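Local coordinates for protein (R)-specific secondary-alkylsulfatase (Pseudomonas sp., PDB 4AXH) that hydrolyses secondary alkyl sulfates enantioselectively at a zinc centre, inverting the configuration to give homochiral (S)-alcohols and sulfate, at residues A[285-288]-A[289-292]. Numbering follows the deposited sequence.
With ZN (zinc ion), chain D.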
loop_
_atom_site.group_PDB
_atom_site.type_symbol
_atom_site.label_atom_id
_atom_site.label_comp_id
_atom_site.label_asym_id
_atom_site.label_seq_id
_atom_site.Cartn_x
_atom_site.Cartn_y
_atom_site.Cartn_z
ATOM N N GLN A 285 10.082 23.945 -4.366
ATOM C CA GLN A 285 10.511 22.933 -3.393
ATOM C C GLN A 285 9.879 21.595 -3.765
ATOM O O GLN A 285 8.666 21.462 -3.644
ATOM C CB GLN A 285 10.098 23.323 -1.963
ATOM C CG GLN A 285 10.331 22.197 -0.928
ATOM C CD GLN A 285 9.541 22.307 0.359
ATOM O OE1 GLN A 285 8.593 23.109 0.491
ATOM N NE2 GLN A 285 9.910 21.456 1.323
ATOM N N LEU A 286 10.685 20.614 -4.201
ATOM C CA LEU A 286 10.155 19.311 -4.563
ATOM C C LEU A 286 9.552 18.589 -3.355
ATOM O O LEU A 286 10.249 18.376 -2.369
ATOM C CB LEU A 286 11.262 18.430 -5.181
ATOM C CG LEU A 286 11.653 18.636 -6.657
ATOM C CD1 LEU A 286 12.770 17.664 -7.041
ATOM C CD2 LEU A 286 10.503 18.365 -7.578
ATOM N N THR A 287 8.268 18.209 -3.435
ATOM C CA THR A 287 7.566 17.439 -2.382
ATOM C C THR A 287 7.111 16.097 -2.942
ATOM O O THR A 287 5.968 15.690 -2.743
ATOM C CB THR A 287 6.426 18.237 -1.747
ATOM O OG1 THR A 287 5.492 18.538 -2.753
ATOM C CG2 THR A 287 6.884 19.511 -1.086
ATOM N N LEU A 288 8.019 15.407 -3.643
ATOM C CA LEU A 288 7.730 14.128 -4.312
ATOM C C LEU A 288 7.249 13.000 -3.434
ATOM O O LEU A 288 7.915 12.630 -2.458
ATOM C CB LEU A 288 8.886 13.650 -5.215
ATOM C CG LEU A 288 9.549 14.686 -6.169
ATOM C CD1 LEU A 288 10.719 14.058 -6.897
ATOM C CD2 LEU A 288 8.554 15.272 -7.180
ATOM N N GLY A 289 6.075 12.477 -3.807
ATOM C CA GLY A 289 5.431 11.338 -3.166
ATOM C C GLY A 289 4.427 11.611 -2.059
ATOM O O GLY A 289 3.840 10.659 -1.506
ATOM N N SER A 290 4.240 12.894 -1.672
ATOM C CA SER A 290 3.279 13.245 -0.610
ATOM C C SER A 290 1.819 13.167 -1.162
ATOM O O SER A 290 1.342 12.068 -1.396
ATOM C CB SER A 290 3.643 14.592 0.021
ATOM O OG SER A 290 3.721 15.631 -0.932
ATOM N N GLU A 291 1.141 14.310 -1.421
ATOM C CA GLU A 291 -0.213 14.337 -1.973
ATOM C C GLU A 291 -0.246 13.786 -3.446
ATOM O O GLU A 291 -1.273 13.265 -3.880
ATOM C CB GLU A 291 -0.765 15.774 -1.887
ATOM C CG GLU A 291 -2.221 15.901 -2.296
ATOM C CD GLU A 291 -2.411 16.276 -3.747
ATOM O OE1 GLU A 291 -1.412 16.680 -4.388
ATOM O OE2 GLU A 291 -3.567 16.239 -4.224
ATOM N N ALA A 292 0.867 13.938 -4.206
ATOM C CA ALA A 292 1.003 13.464 -5.579
ATOM C C ALA A 292 2.412 12.945 -5.810
ATOM O O ALA A 292 3.341 13.455 -5.184
ATOM C CB ALA A 292 0.700 14.576 -6.571
HETATM ZN ZN ZN D . -3.724 17.192 -6.161
HETATM O O HOH W 1 -5.640 17.445 -6.947
#
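T287 and S290 meet at the ends of a type II beta turn, in the loop that leaves strand 280-286 of the metallo-beta-lactamase domain and leads to zinc ligand E291. The carbonyl oxygen T287 O lies 2.9 Å from S290 OG, close enough for a hydrogen bond, though the hydroxyl proton has another acceptor within reach. That proximity follows from chi1 of S290 (56°), which sets OG between its own backbone N and carbonyl carbon and points it back toward T287 O. The turn bond to the same oxygen, S290 N to T287 O, is nearly straight (N-H...O 167°) but weak, 3.5 Å long.

Beyond the turn, E291 extends CG anti to its backbone N (chi1 -174°) and then bends at chi2, bringing the carboxylate to the zinc ion. Binding is through one oxygen, OE2 of E291 at 2.2 Å from the zinc, and a water also coordinates the metal; H179, H181 and D310 complete this site. G289 takes the third position of the turn with positive phi, as expected there in a type II turn; its own N donates to A292 O, three residues ahead, at 3.2 Å. Packing places T287 against Y336 of helix 330-344, E291 against W333 of that helix, and L288 against P207. Between the turn's end residues, T287 CB stands 3.8 Å from S290 OG.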